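Local coordinates for NRPS (Penicillium fellutanum, PDB 6NKI), which forms part of a non-ribosomal peptide synthetase and has a Rossmann-type nucleotide-binding fold that holds NADPH, at residues A[23-28]-A[51-56]; A[34-39]-A[71-76]; A[61-66]-A[84-89]. All coordinates share one frame; numbering follows the deposited sequence.

Contact 1. Residues A[23-28]-A[51-56]; sequences RLFLTG and YVLARA. With NDP (NADPH dihydro-nicotinamide-adenine-dinucleotide phosphate), chain B.
Phe25 turns the edge of its ring toward Tyr51, whose CB lies in the ring plane 3.7 Å from Phe25 CD1; Phe25 CB lies near the plane of the Tyr51 ring, at its edge, and the two side chains cross at about a right angle. With CG of Phe25 anti to the backbone N (chi1 167°), the ring lies alongside Tyr51 CB and Leu53. Trp87 of the next strand stacks on the Tyr51 ring and also meets that of Phe25. Arg55 presents another flat group: O2X of the phosphate on the adenosine ribose of NADPH sits in the guanidinium plane, 2.7 Å from NH2 in a nearly straight hydrogen bond, while adenine N7A lies over one face. Backbone bonds from Tyr51 N to Leu24 O, Leu26 N to Tyr51 O and Leu53 N to Leu26 O join strands 23-27 and 51-54 in parallel. These are the first two strands of a Rossmann fold, linked through helix 32-43. Toward that helix point Leu26 and Val52, which cross obliquely with CD2 of Leu26 4.0 Å from CG1 of Val52. Thr27 and Leu53 run side by side, their CB atoms 3.7 Å apart. At Gly28 phi is positive (91°), and its CA, in the glycine-rich loop typical of this fold, approaches NADPH O3B to 3.6 Å.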
loop_
_atom_site.group_PDB
_atom_site.type_symbol
_atom_site.label_atom_id
_atom_site.label_comp_id
_atom_site.label_asym_id
_atom_site.label_seq_id
_atom_site.Cartn_x
_atom_site.Cartn_y
_atom_site.Cartn_z
ATOM N N ARG A 23 9.662 13.033 -22.313
ATOM C CA ARG A 23 11.097 13.131 -21.966
ATOM C C ARG A 23 11.179 13.939 -20.672
ATOM O O ARG A 23 10.615 15.048 -20.641
ATOM C CB ARG A 23 11.862 13.816 -23.099
ATOM C CG ARG A 23 12.053 12.950 -24.334
ATOM C CD ARG A 23 12.430 13.744 -25.570
ATOM N NE ARG A 23 13.210 12.915 -26.476
ATOM C CZ ARG A 23 12.729 12.310 -27.553
ATOM N NH1 ARG A 23 11.455 12.454 -27.878
ATOM N NH2 ARG A 23 13.522 11.571 -28.307
ATOM N N LEU A 24 11.831 13.393 -19.645
ATOM C CA LEU A 24 11.965 14.142 -18.371
ATOM C C LEU A 24 13.369 13.973 -17.796
ATOM O O LEU A 24 14.091 13.054 -18.201
ATOM C CB LEU A 24 10.848 13.818 -17.374
ATOM C CG LEU A 24 10.754 12.375 -16.895
ATOM C CD1 LEU A 24 11.776 12.115 -15.808
ATOM C CD2 LEU A 24 9.355 12.090 -16.387
ATOM N N PHE A 25 13.705 14.880 -16.891
ATOM C CA PHE A 25 15.032 15.039 -16.307
ATOM C C PHE A 25 14.981 14.790 -14.810
ATOM O O PHE A 25 14.093 15.285 -14.107
ATOM C CB PHE A 25 15.640 16.454 -16.606
ATOM C CG PHE A 25 16.853 16.788 -15.773
ATOM C CD1 PHE A 25 18.081 16.165 -16.006
ATOM C CD2 PHE A 25 16.763 17.728 -14.754
ATOM C CE1 PHE A 25 19.191 16.465 -15.223
ATOM C CE2 PHE A 25 17.871 18.047 -13.974
ATOM C CZ PHE A 25 19.083 17.417 -14.209
ATOM N N LEU A 26 15.965 14.044 -14.328
ATOM C CA LEU A 26 15.950 13.525 -12.973
ATOM C C LEU A 26 17.313 13.706 -12.333
ATOM O O LEU A 26 18.327 13.321 -12.916
ATOM C CB LEU A 26 15.591 12.029 -12.975
ATOM C CG LEU A 26 15.527 11.273 -11.652
ATOM C CD1 LEU A 26 14.362 11.800 -10.828
ATOM C CD2 LEU A 26 15.396 9.758 -11.915
ATOM N N THR A 27 17.327 14.241 -11.121
ATOM C CA THR A 27 18.495 14.184 -10.257
ATOM C C THR A 27 18.230 13.233 -9.091
ATOM O O THR A 27 17.078 12.996 -8.713
ATOM C CB THR A 27 18.867 15.583 -9.746
ATOM O OG1 THR A 27 19.992 15.481 -8.862
ATOM C CG2 THR A 27 17.691 16.243 -9.044
ATOM N N GLY A 28 19.295 12.657 -8.540
ATOM C CA GLY A 28 19.144 11.827 -7.360
ATOM C C GLY A 28 18.928 10.360 -7.628
ATOM O O GLY A 28 18.553 9.629 -6.710
ATOM N N TYR A 51 16.714 11.693 -18.537
ATOM C CA TYR A 51 18.031 12.271 -18.303
ATOM C C TYR A 51 18.283 12.276 -16.805
ATOM O O TYR A 51 17.454 12.783 -16.042
ATOM C CB TYR A 51 18.147 13.713 -18.825
ATOM C CG TYR A 51 17.710 13.962 -20.245
ATOM C CD1 TYR A 51 18.395 13.405 -21.312
ATOM C CD2 TYR A 51 16.656 14.837 -20.522
ATOM C CE1 TYR A 51 18.006 13.672 -22.642
ATOM C CE2 TYR A 51 16.258 15.100 -21.845
ATOM C CZ TYR A 51 16.946 14.516 -22.896
ATOM O OH TYR A 51 16.568 14.756 -24.192
ATOM N N VAL A 52 19.427 11.746 -16.384
ATOM C CA VAL A 52 19.743 11.655 -14.960
ATOM C C VAL A 52 21.064 12.378 -14.655
ATOM O O VAL A 52 22.107 12.100 -15.267
ATOM C CB VAL A 52 19.760 10.198 -14.471
ATOM C CG1 VAL A 52 18.382 9.610 -14.617
ATOM C CG2 VAL A 52 20.734 9.361 -15.259
ATOM N N LEU A 53 20.988 13.323 -13.718
ATOM C CA LEU A 53 22.159 13.929 -13.123
ATOM C C LEU A 53 23.035 12.848 -12.521
ATOM O O LEU A 53 22.557 11.973 -11.795
ATOM C CB LEU A 53 21.736 14.930 -12.043
ATOM C CG LEU A 53 22.849 15.926 -11.651
ATOM C CD1 LEU A 53 23.277 16.768 -12.872
ATOM C CD2 LEU A 53 22.493 16.866 -10.494
ATOM N N ALA A 54 24.322 12.897 -12.825
ATOM C CA ALA A 54 25.292 11.985 -12.239
ATOM C C ALA A 54 26.404 12.800 -11.602
ATOM O O ALA A 54 27.088 13.569 -12.289
ATOM C CB ALA A 54 25.864 11.027 -13.277
ATOM N N ARG A 55 26.565 12.635 -10.288
ATOM C CA ARG A 55 27.624 13.321 -9.557
ATOM C C ARG A 55 28.977 13.098 -10.216
ATOM O O ARG A 55 29.776 14.032 -10.343
ATOM C CB ARG A 55 27.629 12.833 -8.103
ATOM C CG ARG A 55 28.595 13.546 -7.170
ATOM C CD ARG A 55 28.410 13.075 -5.726
ATOM N NE ARG A 55 29.393 13.662 -4.816
ATOM C CZ ARG A 55 29.428 13.439 -3.505
ATOM N NH1 ARG A 55 30.364 14.011 -2.755
ATOM N NH2 ARG A 55 28.526 12.647 -2.942
ATOM N N ALA A 56 29.229 11.877 -10.682
ATOM C CA ALA A 56 30.532 11.545 -11.244
ATOM C C ALA A 56 30.732 12.263 -12.579
ATOM O O ALA A 56 29.785 12.410 -13.354
ATOM C CB ALA A 56 30.682 10.033 -11.430
HETATM P PA NDP B . 22.301 9.856 -0.420
HETATM O O1A NDP B . 22.429 10.828 0.717
HETATM O O2A NDP B . 23.546 9.343 -1.095
HETATM O O5B NDP B . 21.190 10.345 -1.589
HETATM C C5B NDP B . 21.409 11.684 -1.868
HETATM C C4B NDP B . 21.442 11.884 -3.385
HETATM O O4B NDP B . 21.950 13.221 -3.646
HETATM C C3B NDP B . 22.339 10.848 -4.045
HETATM O O3B NDP B . 21.795 10.513 -5.277
HETATM C C2B NDP B . 23.688 11.607 -4.313
HETATM O O2B NDP B . 24.364 11.196 -5.420
HETATM C C1B NDP B . 23.103 13.090 -4.503
HETATM N N9A NDP B . 24.108 14.158 -4.152
HETATM C C8A NDP B . 24.699 14.449 -2.900
HETATM N N7A NDP B . 25.571 15.488 -2.949
HETATM C C5A NDP B . 25.545 15.888 -4.303
HETATM C C6A NDP B . 26.222 16.906 -5.009
HETATM N N6A NDP B . 27.114 17.743 -4.372
HETATM N N1A NDP B . 26.025 17.095 -6.349
HETATM C C2A NDP B . 25.136 16.232 -6.932
HETATM N N3A NDP B . 24.418 15.236 -6.411
HETATM C C4A NDP B . 24.642 15.072 -5.061
HETATM O O3 NDP B . 21.558 8.502 0.246
HETATM P PN NDP B . 20.417 8.924 1.311
HETATM O O1N NDP B . 19.629 7.730 1.685
HETATM O O2N NDP B . 20.968 9.854 2.372
HETATM O O5D NDP B . 19.118 9.999 0.549
HETATM C C5D NDP B . 18.466 9.413 -0.582
HETATM C C4D NDP B . 16.895 9.742 -0.620
HETATM O O4D NDP B . 16.217 9.142 0.493
HETATM C C3D NDP B . 16.605 11.270 -0.536
HETATM O O3D NDP B . 15.901 11.669 -1.696
HETATM C C2D NDP B . 15.729 11.499 0.728
HETATM O O2D NDP B . 14.544 12.231 0.468
HETATM C C1D NDP B . 15.305 10.106 1.109
HETATM N N1N NDP B . 15.394 9.782 2.612
HETATM C C2N NDP B . 15.599 8.464 2.889
HETATM C C3N NDP B . 15.742 7.998 4.138
HETATM C C7N NDP B . 15.862 6.558 4.138
HETATM O O7N NDP B . 16.512 5.886 3.343
HETATM N N7N NDP B . 15.056 5.940 5.038
HETATM C C4N NDP B . 15.724 8.899 5.382
HETATM C C5N NDP B . 15.341 10.307 5.022
HETATM C C6N NDP B . 15.191 10.706 3.723
HETATM P P2B NDP B . 25.837 10.094 -5.059
HETATM O O1X NDP B . 26.206 9.723 -6.461
HETATM O O2X NDP B . 26.794 11.024 -4.306
HETATM O O3X NDP B . 25.104 9.072 -4.248
#

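Contact 2. Residues A[34-39]-A[71-76]; sequences GTHILH and RLARWW
His39 and Trp75 form an offset stack, the imidazole and the five-membered ring of the indole having planes 17° apart and centroids separated by 4.5 Å. The side chains slide past each other in opposite directions, and this antiparallel overlap places the root of each beneath the ring of the other. Two CH-pi contacts result: His39 CB stands 3.6 Å from the centroid of the Trp75 five-membered ring, and Trp75 CB lies almost on the normal of the His39 ring, 3.4 Å from its centroid. With CG of Trp75 set between its backbone N and carbonyl carbon (chi1 63°), the indole swings along the side of helix 34-39 and reaches back toward Thr35.

The polar part is a single bond across the contact. Trp75 NE1 donates to Thr35 OG1 at 2.6 Å with the acceptor close to the indole plane, although an N-H...O angle of 142° leaves the bond bent. It satisfies the buried indole N-H and fixes the turn of a ring whose face is already held by His39.

Apolar packing fills the flanks. Leu38 meets the far edge of the indole, its CD2 lying in the ring plane 3.5 Å from Trp75 CH2, and it also packs on Val50 and Val52 of the sheet. On another side, Ala73 CB comes within 3.8 Å of His36 NE2; the other ring nitrogen, ND1, is hydrogen-bonded to Phe32 O.

His36, His39 and Trp75 thus make up an aromatic cluster in the Rossmann fold, between helix 32-43 and the chain just beyond the end of helix 59-72, where that helix closes in a Schellman motif at Arg74 and the chain turns Trp75 against helix 32-43.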
loop_
_atom_site.group_PDB
_atom_site.type_symbol
_atom_site.label_atom_id
_atom_site.label_comp_id
_atom_site.label_asym_id
_atom_site.label_seq_id
_atom_site.Cartn_x
_atom_site.Cartn_y
_atom_site.Cartn_z
ATOM N N GLY A 34 15.393 7.949 -5.323
ATOM C CA GLY A 34 15.610 8.308 -6.711
ATOM C C GLY A 34 15.712 7.114 -7.637
ATOM O O GLY A 34 15.135 7.119 -8.732
ATOM N N THR A 35 16.440 6.076 -7.222
ATOM C CA THR A 35 16.526 4.905 -8.088
ATOM C C THR A 35 15.155 4.274 -8.306
ATOM O O THR A 35 14.925 3.643 -9.349
ATOM C CB THR A 35 17.507 3.872 -7.526
ATOM O OG1 THR A 35 17.707 2.840 -8.502
ATOM C CG2 THR A 35 17.001 3.248 -6.204
ATOM N N HIS A 36 14.230 4.439 -7.349
ATOM C CA HIS A 36 12.896 3.876 -7.535
ATOM C C HIS A 36 12.034 4.753 -8.430
ATOM O O HIS A 36 11.241 4.236 -9.240
ATOM C CB HIS A 36 12.199 3.635 -6.189
ATOM C CG HIS A 36 12.741 2.455 -5.446
ATOM N ND1 HIS A 36 13.699 2.566 -4.458
ATOM C CD2 HIS A 36 12.499 1.131 -5.590
ATOM C CE1 HIS A 36 14.007 1.364 -4.009
ATOM N NE2 HIS A 36 13.296 0.476 -4.681
ATOM N N ILE A 37 12.174 6.078 -8.289
ATOM C CA ILE A 37 11.576 6.969 -9.269
ATOM C C ILE A 37 12.079 6.600 -10.655
ATOM O O ILE A 37 11.292 6.454 -11.596
ATOM C CB ILE A 37 11.873 8.432 -8.920
ATOM C CG1 ILE A 37 11.352 8.752 -7.522
ATOM C CG2 ILE A 37 11.249 9.371 -9.963
ATOM C CD1 ILE A 37 11.860 10.092 -7.003
ATOM N N LEU A 38 13.382 6.353 -10.774
ATOM C CA LEU A 38 13.945 5.966 -12.061
ATOM C C LEU A 38 13.266 4.704 -12.590
ATOM O O LEU A 38 12.671 4.713 -13.675
ATOM C CB LEU A 38 15.466 5.796 -11.935
ATOM C CG LEU A 38 16.141 5.501 -13.271
ATOM C CD1 LEU A 38 15.940 6.686 -14.181
ATOM C CD2 LEU A 38 17.600 5.112 -13.161
ATOM N N HIS A 39 13.323 3.623 -11.805
ATOM C CA HIS A 39 12.626 2.368 -12.111
ATOM C C HIS A 39 11.205 2.597 -12.623
ATOM O O HIS A 39 10.820 2.087 -13.685
ATOM C CB HIS A 39 12.592 1.518 -10.855
ATOM C CG HIS A 39 11.975 0.180 -11.052
ATOM N ND1 HIS A 39 11.374 -0.514 -10.027
ATOM C CD2 HIS A 39 11.899 -0.613 -12.145
ATOM C CE1 HIS A 39 10.926 -1.663 -10.490
ATOM N NE2 HIS A 39 11.238 -1.751 -11.771
ATOM N N ARG A 71 21.000 -2.231 -9.271
ATOM C CA ARG A 71 21.204 -3.617 -8.879
ATOM C C ARG A 71 21.034 -3.773 -7.375
ATOM O O ARG A 71 20.581 -4.825 -6.905
ATOM C CB ARG A 71 22.596 -4.097 -9.300
ATOM C CG ARG A 71 22.879 -4.120 -10.800
ATOM C CD ARG A 71 24.290 -4.646 -11.051
ATOM N NE ARG A 71 24.733 -4.489 -12.434
ATOM C CZ ARG A 71 24.464 -5.355 -13.404
ATOM N NH1 ARG A 71 23.729 -6.428 -13.142
ATOM N NH2 ARG A 71 24.908 -5.144 -14.639
ATOM N N LEU A 72 21.374 -2.725 -6.620
ATOM C CA LEU A 72 21.207 -2.754 -5.175
ATOM C C LEU A 72 19.736 -2.881 -4.799
ATOM O O LEU A 72 19.390 -3.626 -3.878
ATOM C CB LEU A 72 21.815 -1.494 -4.562
ATOM C CG LEU A 72 21.964 -1.388 -3.038
ATOM C CD1 LEU A 72 23.051 -2.311 -2.521
ATOM C CD2 LEU A 72 22.223 0.041 -2.588
ATOM N N ALA A 73 18.854 -2.179 -5.504
ATOM C CA ALA A 73 17.421 -2.305 -5.276
ATOM C C ALA A 73 16.788 -3.384 -6.127
ATOM O O ALA A 73 15.564 -3.541 -6.080
ATOM C CB ALA A 73 16.706 -0.980 -5.541
ATOM N N ARG A 74 17.584 -4.108 -6.915
ATOM C CA ARG A 74 17.130 -5.323 -7.597
ATOM C C ARG A 74 15.974 -5.037 -8.555
ATOM O O ARG A 74 15.031 -5.824 -8.670
ATOM C CB ARG A 74 16.736 -6.401 -6.584
ATOM C CG ARG A 74 17.876 -6.874 -5.709
ATOM C CD ARG A 74 17.321 -7.785 -4.647
ATOM N NE ARG A 74 18.322 -8.197 -3.671
ATOM C CZ ARG A 74 18.036 -8.913 -2.590
ATOM N NH1 ARG A 74 18.993 -9.256 -1.737
ATOM N NH2 ARG A 74 16.780 -9.279 -2.363
ATOM N N TRP A 75 16.043 -3.901 -9.247
ATOM C CA TRP A 75 15.126 -3.633 -10.339
ATOM C C TRP A 75 15.813 -3.606 -11.698
ATOM O O TRP A 75 15.125 -3.583 -12.732
ATOM C CB TRP A 75 14.356 -2.327 -10.098
ATOM C CG TRP A 75 15.137 -1.007 -10.026
ATOM C CD1 TRP A 75 15.550 -0.346 -8.893
ATOM C CD2 TRP A 75 15.527 -0.173 -11.132
ATOM N NE1 TRP A 75 16.179 0.828 -9.234
ATOM C CE2 TRP A 75 16.172 0.959 -10.601
ATOM C CE3 TRP A 75 15.399 -0.282 -12.516
ATOM C CZ2 TRP A 75 16.683 1.979 -11.414
ATOM C CZ3 TRP A 75 15.917 0.731 -13.324
ATOM C CH2 TRP A 75 16.551 1.837 -12.771
ATOM N N TRP A 76 17.142 -3.667 -11.727
ATOM C CA TRP A 76 17.880 -3.342 -12.938
ATOM C C TRP A 76 17.789 -4.456 -13.975
ATOM O O TRP A 76 17.896 -5.637 -13.653
ATOM C CB TRP A 76 19.355 -3.033 -12.635
ATOM C CG TRP A 76 20.068 -2.761 -13.904
ATOM C CD1 TRP A 76 20.906 -3.607 -14.564
ATOM C CD2 TRP A 76 19.931 -1.601 -14.737
ATOM N NE1 TRP A 76 21.332 -3.031 -15.741
ATOM C CE2 TRP A 76 20.744 -1.800 -15.870
ATOM C CE3 TRP A 76 19.208 -0.404 -14.631
ATOM C CZ2 TRP A 76 20.845 -0.851 -16.901
ATOM C CZ3 TRP A 76 19.318 0.544 -15.653
ATOM C CH2 TRP A 76 20.127 0.310 -16.771
#

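Contact 3. Residues A[61-66]-A[84-89]; sequences KGLARI and IQVWPG. With NDP (NADPH dihydro-nicotinamide-adenine-dinucleotide phosphate), chain B.
Helix 61-66 passes over strand 84-88 with 8.4 Å between the axes and 119° between their directions, bringing the CA atoms of Leu63 and Val86 nearest each other. Val86 points at the helix and spreads its two methyl groups along it. Its CG1 lies 4.2 Å from the CA of Gly62, where the helix offers bare backbone, whereas CG2 is 4.1 Å from Leu63 CB and 3.7 Å from Ile66 CD1. The same CD1 of Ile66 meets CD1 of Ile84 tip to tip at 3.6 Å. One methyl therefore touches both strand residues, since CG1 of Ile66 stands between backbone N and carbonyl carbon (chi1 57°) and the rest of the chain runs out extended toward the sheet. More loosely, Leu63 CD1 approaches Ile84 CG2, completing a wholly aliphatic interface.

Arg65 leaves the helix in another direction. A bend at chi3 (62°) turns its guanidinium to the phosphate on the adenosine ribose of NADPH, where NH2 and NE both make weak hydrogen bonds to O1X, the former at 2.7 Å and the latter at 3.3 Å; O3X lies at the edge of the group, in its plane. Strand 47-54, helix 59-72 and strand 84-88 form a beta-alpha-beta unit of the Rossmann fold, and its helix supplies Arg65 to the site of this phosphate, which Arg55 also reaches.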
loop_
_atom_site.group_PDB
_atom_site.type_symbol
_atom_site.label_atom_id
_atom_site.label_comp_id
_atom_site.label_asym_id
_atom_site.label_seq_id
_atom_site.Cartn_x
_atom_site.Cartn_y
_atom_site.Cartn_z
ATOM N N LYS A 61 30.968 6.513 -15.991
ATOM C CA LYS A 61 31.038 6.363 -14.538
ATOM C C LYS A 61 29.697 6.690 -13.899
ATOM O O LYS A 61 29.237 5.986 -12.991
ATOM C CB LYS A 61 32.138 7.251 -13.937
ATOM C CG LYS A 61 33.570 6.776 -14.198
ATOM C CD LYS A 61 34.602 7.666 -13.508
ATOM C CE LYS A 61 36.019 7.205 -13.813
ATOM N NZ LYS A 61 37.036 8.117 -13.213
ATOM N N GLY A 62 29.043 7.745 -14.383
ATOM C CA GLY A 62 27.707 8.051 -13.908
ATOM C C GLY A 62 26.728 6.917 -14.155
ATOM O O GLY A 62 25.962 6.542 -13.266
ATOM N N LEU A 63 26.721 6.372 -15.378
ATOM C CA LEU A 63 25.859 5.229 -15.660
ATOM C C LEU A 63 26.179 4.068 -14.741
ATOM O O LEU A 63 25.277 3.469 -14.152
ATOM C CB LEU A 63 25.990 4.783 -17.111
ATOM C CG LEU A 63 25.191 3.494 -17.326
ATOM C CD1 LEU A 63 23.694 3.724 -17.134
ATOM C CD2 LEU A 63 25.498 2.847 -18.666
ATOM N N ALA A 64 27.465 3.777 -14.561
ATOM C CA ALA A 64 27.858 2.676 -13.691
ATOM C C ALA A 64 27.295 2.841 -12.282
ATOM O O ALA A 64 26.792 1.878 -11.689
ATOM C CB ALA A 64 29.377 2.582 -13.658
ATOM N N ARG A 65 27.355 4.064 -11.740
ATOM C CA ARG A 65 26.859 4.311 -10.390
ATOM C C ARG A 65 25.343 4.203 -10.301
ATOM O O ARG A 65 24.804 3.936 -9.219
ATOM C CB ARG A 65 27.298 5.690 -9.901
ATOM C CG ARG A 65 28.770 5.842 -9.573
ATOM C CD ARG A 65 29.002 7.272 -9.129
ATOM N NE ARG A 65 28.244 7.577 -7.915
ATOM C CZ ARG A 65 28.736 7.518 -6.682
ATOM N NH1 ARG A 65 30.014 7.203 -6.486
ATOM N NH2 ARG A 65 27.961 7.809 -5.645
ATOM N N ILE A 66 24.634 4.446 -11.402
ATOM C CA ILE A 66 23.184 4.306 -11.379
ATOM C C ILE A 66 22.738 2.901 -11.767
ATOM O O ILE A 66 21.609 2.509 -11.436
ATOM C CB ILE A 66 22.501 5.380 -12.250
ATOM C CG1 ILE A 66 23.006 5.327 -13.683
ATOM C CG2 ILE A 66 22.696 6.766 -11.652
ATOM C CD1 ILE A 66 22.404 6.358 -14.559
ATOM N N ILE A 84 17.929 5.667 -21.227
ATOM C CA ILE A 84 18.598 6.472 -20.220
ATOM C C ILE A 84 19.730 7.265 -20.868
ATOM O O ILE A 84 20.475 6.743 -21.708
ATOM C CB ILE A 84 19.095 5.560 -19.078
ATOM C CG1 ILE A 84 19.534 6.363 -17.865
ATOM C CG2 ILE A 84 20.214 4.653 -19.542
ATOM C CD1 ILE A 84 19.636 5.477 -16.637
ATOM N N GLN A 85 19.815 8.546 -20.525
ATOM C CA GLN A 85 20.956 9.369 -20.906
ATOM C C GLN A 85 21.484 10.061 -19.663
ATOM O O GLN A 85 20.713 10.640 -18.888
ATOM C CB GLN A 85 20.604 10.388 -21.991
ATOM C CG GLN A 85 20.354 9.741 -23.333
ATOM C CD GLN A 85 20.182 10.752 -24.449
ATOM O OE1 GLN A 85 20.235 11.967 -24.227
ATOM N NE2 GLN A 85 19.969 10.253 -25.661
ATOM N N VAL A 86 22.786 9.998 -19.472
ATOM C CA VAL A 86 23.407 10.494 -18.260
ATOM C C VAL A 86 24.024 11.857 -18.556
ATOM O O VAL A 86 24.740 12.023 -19.553
ATOM C CB VAL A 86 24.451 9.494 -17.743
ATOM C CG1 VAL A 86 25.136 10.029 -16.524
ATOM C CG2 VAL A 86 23.780 8.175 -17.431
ATOM N N TRP A 87 23.730 12.834 -17.708
ATOM C CA TRP A 87 24.341 14.156 -17.813
ATOM C C TRP A 87 25.263 14.396 -16.638
ATOM O O TRP A 87 24.775 14.581 -15.496
ATOM C CB TRP A 87 23.292 15.262 -17.870
ATOM C CG TRP A 87 22.482 15.347 -19.116
ATOM C CD1 TRP A 87 22.662 14.660 -20.281
ATOM C CD2 TRP A 87 21.347 16.174 -19.306
ATOM N NE1 TRP A 87 21.697 15.018 -21.193
ATOM C CE2 TRP A 87 20.874 15.946 -20.609
ATOM C CE3 TRP A 87 20.684 17.094 -18.498
ATOM C CZ2 TRP A 87 19.772 16.599 -21.112
ATOM C CZ3 TRP A 87 19.588 17.742 -19.004
ATOM C CH2 TRP A 87 19.143 17.496 -20.296
ATOM N N PRO A 88 26.565 14.441 -16.839
ATOM C CA PRO A 88 27.483 14.811 -15.757
ATOM C C PRO A 88 27.136 16.180 -15.182
ATOM O O PRO A 88 26.820 17.120 -15.915
ATOM C CB PRO A 88 28.852 14.812 -16.437
ATOM C CG PRO A 88 28.677 13.925 -17.645
ATOM C CD PRO A 88 27.274 14.155 -18.101
ATOM N N GLY A 89 27.202 16.281 -13.864
ATOM C CA GLY A 89 26.815 17.513 -13.216
ATOM C C GLY A 89 27.074 17.466 -11.728
ATOM O O GLY A 89 27.701 16.539 -11.213
HETATM P PA NDP B . 22.301 9.856 -0.420
HETATM O O1A NDP B . 22.429 10.828 0.717
HETATM O O2A NDP B . 23.546 9.343 -1.095
HETATM O O5B NDP B . 21.190 10.345 -1.589
HETATM C C5B NDP B . 21.409 11.684 -1.868
HETATM C C4B NDP B . 21.442 11.884 -3.385
HETATM O O4B NDP B . 21.950 13.221 -3.646
HETATM C C3B NDP B . 22.339 10.848 -4.045
HETATM O O3B NDP B . 21.795 10.513 -5.277
HETATM C C2B NDP B . 23.688 11.607 -4.313
HETATM O O2B NDP B . 24.364 11.196 -5.420
HETATM C C1B NDP B . 23.103 13.090 -4.503
HETATM N N9A NDP B . 24.108 14.158 -4.152
HETATM C C8A NDP B . 24.699 14.449 -2.900
HETATM N N7A NDP B . 25.571 15.488 -2.949
HETATM C C5A NDP B . 25.545 15.888 -4.303
HETATM C C6A NDP B . 26.222 16.906 -5.009
HETATM N N6A NDP B . 27.114 17.743 -4.372
HETATM N N1A NDP B . 26.025 17.095 -6.349
HETATM C C2A NDP B . 25.136 16.232 -6.932
HETATM N N3A NDP B . 24.418 15.236 -6.411
HETATM C C4A NDP B . 24.642 15.072 -5.061
HETATM O O3 NDP B . 21.558 8.502 0.246
HETATM P PN NDP B . 20.417 8.924 1.311
HETATM O O1N NDP B . 19.629 7.730 1.685
HETATM O O2N NDP B . 20.968 9.854 2.372
HETATM O O5D NDP B . 19.118 9.999 0.549
HETATM C C5D NDP B . 18.466 9.413 -0.582
HETATM C C4D NDP B . 16.895 9.742 -0.620
HETATM O O4D NDP B . 16.217 9.142 0.493
HETATM C C3D NDP B . 16.605 11.270 -0.536
HETATM O O3D NDP B . 15.901 11.669 -1.696
HETATM C C2D NDP B . 15.729 11.499 0.728
HETATM O O2D NDP B . 14.544 12.231 0.468
HETATM C C1D NDP B . 15.305 10.106 1.109
HETATM N N1N NDP B . 15.394 9.782 2.612
HETATM C C2N NDP B . 15.599 8.464 2.889
HETATM C C3N NDP B . 15.742 7.998 4.138
HETATM C C7N NDP B . 15.862 6.558 4.138
HETATM O O7N NDP B . 16.512 5.886 3.343
HETATM N N7N NDP B . 15.056 5.940 5.038
HETATM C C4N NDP B . 15.724 8.899 5.382
HETATM C C5N NDP B . 15.341 10.307 5.022
HETATM C C6N NDP B . 15.191 10.706 3.723
HETATM P P2B NDP B . 25.837 10.094 -5.059
HETATM O O1X NDP B . 26.206 9.723 -6.461
HETATM O O2X NDP B . 26.794 11.024 -4.306
HETATM O O3X NDP B . 25.104 9.072 -4.248
#

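Contacts 1 and 3 meet in one parallel sheet, where strand 47-54 lies between strands 22-27 and 84-88. Contact 1 sits toward the middle of the sheet and relies on backbone bonds, whereas contact 3 lies at the outermost strand and packs a helix on it mainly by aliphatic side chains, with no hydrogen bonds between the segments. Contact 2 joins helix 32-43 to the turn ending helix 59-72, shared with contact 3, through aromatic stacking and one N-H...O bond. All three are largely buried, and Leu38 ties them together by touching Leu26 and Val52 of contact 1 and Ile84 of contact 3. Contacts 1 and 3 both bind NADPH; in contact 2 the Thr35 side chain stays about 8 Å away.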